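Local coordinates for protein Abbfa_003403 (Acinetobacter baumannii, PDB 4ZXH) that probably builds and releases a peptide as a four-domain nonribosomal peptide synthetase with condensation, adenylation, carrier and thioesterase domains, at residues S643-F647 against T768-S772; N646-M651 against P788-T792. All coordinates share one frame; numbering follows the deposited sequence.

Interaction 1. Residues S643-F647 against T768-S772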
ATOM      1  N   SER A 643      31.368 -30.809 -11.655  1.00 34.84           N
ATOM      2  CA  SER A 643      30.338 -29.951 -11.026  1.00 36.25           C
ATOM      3  C   SER A 643      29.607 -30.681  -9.912  1.00 38.07           C
ATOM      4  O   SER A 643      29.469 -30.164  -8.816  1.00 46.34           O
ATOM      5  CB  SER A 643      29.277 -29.473 -12.035  1.00 42.11           C
ATOM      6  OG  SER A 643      29.819 -29.226 -13.322  1.00 64.41           O
ATOM      7  N   ILE A 644      29.121 -31.881 -10.222  1.00 34.91           N
ATOM      8  CA  ILE A 644      28.311 -32.661  -9.302  1.00 33.29           C
ATOM      9  C   ILE A 644      29.037 -32.892  -7.989  1.00 33.05           C
ATOM     10  O   ILE A 644      28.486 -32.639  -6.926  1.00 33.03           O
ATOM     11  CB  ILE A 644      27.916 -34.029  -9.910  1.00 36.01           C
ATOM     12  CG1 ILE A 644      27.001 -33.821 -11.104  1.00 34.19           C
ATOM     13  CG2 ILE A 644      27.212 -34.932  -8.875  1.00 24.51           C
ATOM     14  CD1 ILE A 644      26.503 -35.089 -11.671  1.00 32.66           C
ATOM     15  N   ILE A 645      30.276 -33.362  -8.063  1.00 32.67           N
ATOM     16  CA  ILE A 645      30.991 -33.733  -6.860  1.00 29.11           C
ATOM     17  C   ILE A 645      31.339 -32.455  -6.058  1.00 38.47           C
ATOM     18  O   ILE A 645      31.270 -32.447  -4.829  1.00 45.48           O
ATOM     19  CB  ILE A 645      32.252 -34.603  -7.198  1.00 30.05           C
ATOM     20  CG1 ILE A 645      32.961 -35.053  -5.919  1.00 36.16           C
ATOM     21  CG2 ILE A 645      33.206 -33.913  -8.188  1.00 30.36           C
ATOM     22  CD1 ILE A 645      32.142 -36.054  -5.129  1.00 39.60           C
ATOM     23  N   ASN A 646      31.664 -31.368  -6.755  1.00 33.06           N
ATOM     24  CA  ASN A 646      31.813 -30.075  -6.105  1.00 36.50           C
ATOM     25  C   ASN A 646      30.567 -29.689  -5.318  1.00 41.45           C
ATOM     26  O   ASN A 646      30.650 -29.244  -4.178  1.00 44.72           O
ATOM     27  CB  ASN A 646      32.107 -28.983  -7.128  1.00 38.60           C
ATOM     28  CG  ASN A 646      32.261 -27.619  -6.486  1.00 44.55           C
ATOM     29  OD1 ASN A 646      33.262 -27.325  -5.836  1.00 41.04           O
ATOM     30  ND2 ASN A 646      31.239 -26.792  -6.632  1.00 46.24           N
ATOM     31  N   PHE A 647      29.410 -29.855  -5.947  1.00 34.27           N
ATOM     32  CA  PHE A 647      28.144 -29.560  -5.305  1.00 35.24           C
ATOM     33  C   PHE A 647      27.908 -30.420  -4.067  1.00 38.20           C
ATOM     34  O   PHE A 647      27.647 -29.904  -2.988  1.00 41.38           O
ATOM     35  CB  PHE A 647      27.001 -29.754  -6.298  1.00 34.92           C
ATOM     36  CG  PHE A 647      25.646 -29.868  -5.651  1.00 37.46           C
ATOM     37  CD1 PHE A 647      25.034 -28.758  -5.093  1.00 34.82           C
ATOM     38  CD2 PHE A 647      24.981 -31.086  -5.616  1.00 35.14           C
ATOM     39  CE1 PHE A 647      23.792 -28.860  -4.513  1.00 36.84           C
ATOM     40  CE2 PHE A 647      23.739 -31.194  -5.030  1.00 35.46           C
ATOM     41  CZ  PHE A 647      23.150 -30.084  -4.472  1.00 37.33           C
ATOM     42  N   THR A 768      23.942 -24.288 -13.312  1.00 23.71           N
ATOM     43  CA  THR A 768      25.134 -24.182 -12.468  1.00 30.27           C
ATOM     44  C   THR A 768      25.150 -25.272 -11.412  1.00 30.07           C
ATOM     45  O   THR A 768      25.834 -25.160 -10.387  1.00 27.26           O
ATOM     46  CB  THR A 768      25.261 -22.791 -11.786  1.00 37.73           C
ATOM     47  OG1 THR A 768      24.053 -22.470 -11.087  1.00 47.53           O
ATOM     48  CG2 THR A 768      25.531 -21.719 -12.824  1.00 35.64           C
ATOM     49  N   THR A 769      24.386 -26.319 -11.703  1.00 23.27           N
ATOM     50  CA  THR A 769      24.354 -27.600 -10.968  1.00 34.52           C
ATOM     51  C   THR A 769      23.617 -27.576  -9.627  1.00 38.69           C
ATOM     52  O   THR A 769      24.208 -27.302  -8.583  1.00 45.03           O
ATOM     53  CB  THR A 769      25.761 -28.146 -10.733  1.00 25.55           C
ATOM     54  OG1 THR A 769      26.474 -28.133 -11.973  1.00 30.67           O
ATOM     55  CG2 THR A 769      25.700 -29.569 -10.218  1.00 27.00           C
ATOM     56  N   VAL A 770      22.322 -27.901  -9.698  1.00 39.71           N
ATOM     57  CA  VAL A 770      21.405 -28.036  -8.559  1.00 37.65           C
ATOM     58  C   VAL A 770      21.257 -26.753  -7.740  1.00 41.27           C
ATOM     59  O   VAL A 770      20.358 -25.957  -7.992  1.00 59.24           O
ATOM     60  CB  VAL A 770      21.820 -29.184  -7.616  1.00 37.72           C
ATOM     61  CG1 VAL A 770      20.688 -29.459  -6.649  1.00 41.49           C
ATOM     62  CG2 VAL A 770      22.142 -30.458  -8.409  1.00 22.78           C
ATOM     63  N   TRP A 771      22.121 -26.549  -6.755  1.00 36.20           N
ATOM     64  CA  TRP A 771      22.088 -25.309  -5.993  1.00 29.77           C
ATOM     65  C   TRP A 771      23.426 -24.585  -6.135  1.00 38.34           C
ATOM     66  O   TRP A 771      24.463 -25.218  -6.355  1.00 40.10           O
ATOM     67  CB  TRP A 771      21.791 -25.568  -4.512  1.00 26.58           C
ATOM     68  CG  TRP A 771      20.545 -26.409  -4.196  1.00 34.41           C
ATOM     69  CD1 TRP A 771      20.507 -27.564  -3.461  1.00 30.98           C
ATOM     70  CD2 TRP A 771      19.175 -26.130  -4.570  1.00 35.48           C
ATOM     71  NE1 TRP A 771      19.204 -28.023  -3.361  1.00 32.07           N
ATOM     72  CE2 TRP A 771      18.374 -27.172  -4.040  1.00 33.29           C
ATOM     73  CE3 TRP A 771      18.554 -25.116  -5.314  1.00 29.98           C
ATOM     74  CZ2 TRP A 771      16.985 -27.224  -4.227  1.00 30.22           C
ATOM     75  CZ3 TRP A 771      17.167 -25.170  -5.497  1.00 28.21           C
ATOM     76  CH2 TRP A 771      16.403 -26.218  -4.956  1.00 27.15           C
ATOM     77  N   SER A 772      23.399 -23.261  -5.997  1.00 37.75           N
ATOM     78  CA  SER A 772      24.613 -22.450  -6.065  1.00 28.79           C
ATOM     79  C   SER A 772      24.785 -21.532  -4.849  1.00 37.51           C
ATOM     80  O   SER A 772      25.898 -21.084  -4.566  1.00 40.95           O
ATOM     81  CB  SER A 772      24.636 -21.611  -7.344  1.00 33.64           C
ATOM     82  OG  SER A 772      25.141 -22.354  -8.442  1.00 38.80           O
TER

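Interaction 2. Residues N646-M651 against P788-T792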
ATOM      1  N   ASN A 646      31.664 -31.368  -6.755  1.00 33.06           N
ATOM      2  CA  ASN A 646      31.813 -30.075  -6.105  1.00 36.50           C
ATOM      3  C   ASN A 646      30.567 -29.689  -5.318  1.00 41.45           C
ATOM      4  O   ASN A 646      30.650 -29.244  -4.178  1.00 44.72           O
ATOM      5  CB  ASN A 646      32.107 -28.983  -7.128  1.00 38.60           C
ATOM      6  CG  ASN A 646      32.261 -27.619  -6.486  1.00 44.55           C
ATOM      7  OD1 ASN A 646      33.262 -27.325  -5.836  1.00 41.04           O
ATOM      8  ND2 ASN A 646      31.239 -26.792  -6.632  1.00 46.24           N
ATOM      9  N   PHE A 647      29.410 -29.855  -5.947  1.00 34.27           N
ATOM     10  CA  PHE A 647      28.144 -29.560  -5.305  1.00 35.24           C
ATOM     11  C   PHE A 647      27.908 -30.420  -4.067  1.00 38.20           C
ATOM     12  O   PHE A 647      27.647 -29.904  -2.988  1.00 41.38           O
ATOM     13  CB  PHE A 647      27.001 -29.754  -6.298  1.00 34.92           C
ATOM     14  CG  PHE A 647      25.646 -29.868  -5.651  1.00 37.46           C
ATOM     15  CD1 PHE A 647      25.034 -28.758  -5.093  1.00 34.82           C
ATOM     16  CD2 PHE A 647      24.981 -31.086  -5.616  1.00 35.14           C
ATOM     17  CE1 PHE A 647      23.792 -28.860  -4.513  1.00 36.84           C
ATOM     18  CE2 PHE A 647      23.739 -31.194  -5.030  1.00 35.46           C
ATOM     19  CZ  PHE A 647      23.150 -30.084  -4.472  1.00 37.33           C
ATOM     20  N   LEU A 648      28.002 -31.731  -4.242  1.00 38.85           N
ATOM     21  CA  LEU A 648      27.724 -32.689  -3.182  1.00 39.83           C
ATOM     22  C   LEU A 648      28.600 -32.467  -1.965  1.00 42.40           C
ATOM     23  O   LEU A 648      28.096 -32.441  -0.839  1.00 49.66           O
ATOM     24  CB  LEU A 648      27.897 -34.120  -3.704  1.00 41.33           C
ATOM     25  CG  LEU A 648      26.736 -34.519  -4.617  1.00 36.42           C
ATOM     26  CD1 LEU A 648      26.998 -35.824  -5.338  1.00 33.66           C
ATOM     27  CD2 LEU A 648      25.468 -34.596  -3.790  1.00 36.38           C
ATOM     28  N   LEU A 649      29.901 -32.298  -2.188  1.00 39.13           N
ATOM     29  CA  LEU A 649      30.830 -32.060  -1.080  1.00 39.91           C
ATOM     30  C   LEU A 649      30.528 -30.745  -0.368  1.00 43.19           C
ATOM     31  O   LEU A 649      30.598 -30.658   0.857  1.00 47.99           O
ATOM     32  CB  LEU A 649      32.277 -32.061  -1.571  1.00 38.27           C
ATOM     33  CG  LEU A 649      32.860 -33.410  -1.994  1.00 40.60           C
ATOM     34  CD1 LEU A 649      34.308 -33.243  -2.385  1.00 41.35           C
ATOM     35  CD2 LEU A 649      32.714 -34.424  -0.868  1.00 42.60           C
ATOM     36  N   SER A 650      30.192 -29.725  -1.149  1.00 43.08           N
ATOM     37  CA  SER A 650      29.858 -28.412  -0.612  1.00 43.57           C
ATOM     38  C   SER A 650      28.626 -28.531   0.274  1.00 45.85           C
ATOM     39  O   SER A 650      28.543 -27.937   1.349  1.00 51.80           O
ATOM     40  CB  SER A 650      29.601 -27.420  -1.747  1.00 44.61           C
ATOM     41  OG  SER A 650      29.847 -26.081  -1.357  1.00 48.78           O
ATOM     42  N   MET A 651      27.672 -29.323  -0.188  1.00 40.78           N
ATOM     43  CA  MET A 651      26.435 -29.502   0.541  1.00 43.33           C
ATOM     44  C   MET A 651      26.699 -30.252   1.832  1.00 50.75           C
ATOM     45  O   MET A 651      26.085 -29.958   2.865  1.00 52.00           O
ATOM     46  CB  MET A 651      25.405 -30.229  -0.325  1.00 35.60           C
ATOM     47  CG  MET A 651      24.599 -29.263  -1.186  1.00 37.68           C
ATOM     48  SD  MET A 651      23.659 -28.027  -0.219  1.00 41.14           S
ATOM     49  CE  MET A 651      24.122 -26.586  -1.112  1.00 30.31           C
ATOM     50  N   PRO A 788      27.168 -18.309  -1.052  1.00 60.04           N
ATOM     51  CA  PRO A 788      27.570 -19.100  -2.230  1.00 50.04           C
ATOM     52  C   PRO A 788      28.286 -20.390  -1.840  1.00 42.91           C
ATOM     53  O   PRO A 788      29.060 -20.396  -0.880  1.00 45.36           O
ATOM     54  CB  PRO A 788      28.541 -18.173  -2.981  1.00 50.06           C
ATOM     55  CG  PRO A 788      28.447 -16.828  -2.304  1.00 52.57           C
ATOM     56  CD  PRO A 788      27.950 -17.070  -0.915  1.00 56.65           C
ATOM     57  N   LEU A 789      28.045 -21.460  -2.586  1.00 39.73           N
ATOM     58  CA  LEU A 789      28.735 -22.735  -2.375  1.00 41.24           C
ATOM     59  C   LEU A 789      30.207 -22.669  -2.781  1.00 48.82           C
ATOM     60  O   LEU A 789      30.683 -21.632  -3.248  1.00 50.15           O
ATOM     61  CB  LEU A 789      28.052 -23.845  -3.163  1.00 34.27           C
ATOM     62  CG  LEU A 789      26.927 -24.618  -2.500  1.00 31.61           C
ATOM     63  CD1 LEU A 789      25.860 -23.665  -2.038  1.00 47.14           C
ATOM     64  CD2 LEU A 789      26.362 -25.584  -3.520  1.00 29.77           C
ATOM     65  N   ALA A 790      30.914 -23.792  -2.635  1.00 45.34           N
ATOM     66  CA  ALA A 790      32.358 -23.816  -2.857  1.00 46.21           C
ATOM     67  C   ALA A 790      32.693 -23.613  -4.327  1.00 50.83           C
ATOM     68  O   ALA A 790      32.085 -24.231  -5.202  1.00 53.57           O
ATOM     69  CB  ALA A 790      32.945 -25.107  -2.356  1.00 38.00           C
ATOM     70  N   ASN A 791      33.648 -22.724  -4.580  1.00 37.99           N
ATOM     71  CA  ASN A 791      34.105 -22.418  -5.928  1.00 47.63           C
ATOM     72  C   ASN A 791      32.980 -21.869  -6.796  1.00 46.58           C
ATOM     73  O   ASN A 791      32.875 -22.159  -7.990  1.00 47.40           O
ATOM     74  CB  ASN A 791      34.731 -23.660  -6.555  1.00 49.27           C
ATOM     75  CG  ASN A 791      35.675 -24.349  -5.606  1.00 52.62           C
ATOM     76  OD1 ASN A 791      36.773 -23.855  -5.340  1.00 53.28           O
ATOM     77  ND2 ASN A 791      35.249 -25.485  -5.069  1.00 48.65           N
ATOM     78  N   THR A 792      32.138 -21.072  -6.161  1.00 46.66           N
ATOM     79  CA  THR A 792      31.038 -20.403  -6.825  1.00 41.22           C
ATOM     80  C   THR A 792      31.200 -18.904  -6.579  1.00 46.25           C
ATOM     81  O   THR A 792      31.580 -18.478  -5.478  1.00 46.84           O
ATOM     82  CB  THR A 792      29.671 -20.899  -6.295  1.00 36.57           C
ATOM     83  OG1 THR A 792      29.588 -22.334  -6.399  1.00 40.32           O
ATOM     84  CG2 THR A 792      28.536 -20.267  -7.088  1.00 31.82           C
TER

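Interaction 1. Residues S643-F647 against T768-S772
Thr-769 OG1 is held by a hydrogen bond to Gly-818 O while it packs against Ser-643 CB on the helix, and a turn further along, Phe-647 leans on the same loop, 768-772. This loop follows directly on the YGPTE sequence motif of adenylation enzymes, so the contact ties the loop just after that motif to helix 641-655. The aromatic ring does most of the work. With CG anti to the backbone N (chi1 163°), the Phe-647 side chain leaves the helix for the loop, where Val-770 lies across one of its faces. Val-770 CB stands 3.7 Å from the centroid of the Phe-647 ring and only 19° off its normal, a CH-pi contact. Its two methyls straddle the far rim, CG1 against Phe-647 CZ and CG2 at 3.8 Å from Phe-647 CE2. CG1 also lies over a face of the Trp-771 indole, wedging the valine against both aromatic groups. These two side chains run alongside each other, with Phe-647 CE1 3.7 Å from Trp-771 CD1. The Phe-647 plane is inclined at 55° to the five-membered ring of Trp-771, an oblique pairing that is neither a stack nor edge-to-face. Beyond the contact, Trp-771 NE1 is anchored by Gln-715 OE1. Thr-769 also reaches toward the ring's root, its CG2 coming 4.1 Å from Phe-647 CB. The loop braces itself as well: the hydroxyls Thr-768 OG1 and Ser-772 OG are 2.9 Å apart and hydrogen-bonded across its two ends. Helix and loop are thus joined by apolar and CH-pi contacts, while the polar ends of Thr-769 and Trp-771 fix the loop to other parts of the domain; shape, more than bonding, sets how the two segments fit.

Interaction 2. Residues N646-M651 against P788-T792
Asn-646 and Ser-650, one turn apart on helix 641-655, face a type II beta turn running from Leu-789 to Thr-792, and together they bond two backbone groups of the turn and one side-chain amide. Three hydrogen bonds make up the polar half of this helix-to-turn contact. Ala-790 N points at Ser-650 OG over 2.8 Å and nearly straight, at 162°. The Asn-646 amide serves as both donor and acceptor. Extended from the helix with CG anti to its own N (chi1 180°), it sends ND2 to Ala-790 O at 3.1 Å, the acceptor lying in the amide plane. Its OD1 receives Asn-791 ND2 at 2.8 Å, with the two amide planes turned 51° apart. Two bonds at its two ends fix the rotation of the Asn-646 amide. Asn-791 takes the positive-phi corner of the turn, and its OD1 accepts from Thr-476 N, so both ends of this second amide are held too.

The apolar half belongs to Leu-789, whose side chain packs against Ser-650, Phe-647 and Met-651. On the helix side, Leu-676 of helix 674-679 touches both Phe-647 and Met-651. The bent Met-651 chain brings CE to 3.4 Å from Leu-789 CD2, and Leu-789 CD2 also meets the Phe-647 ring at its edge, 3.8 Å from Phe-647 CD1.

Both interactions use helix 641-655 of the adenylation domain, and their centres are only 6 Å apart. The helix comes first in the chain; more than a hundred residues later follow the loop 768-772 of interaction 1, then strand 773-777, and finally the segment 788-792 of interaction 2. Asn-646 and Phe-647 belong to both helical segments, and Phe-647 offers a face to one loop and an edge to the other. The loops also meet directly, with Ser-772 O probably accepting from Leu-789 N at 2.9 Å. One helix thus packs against the loops flanking the last two strands of the nine-stranded sheet, where the chain crosses into the antiparallel sheet that starts with strand 792-797.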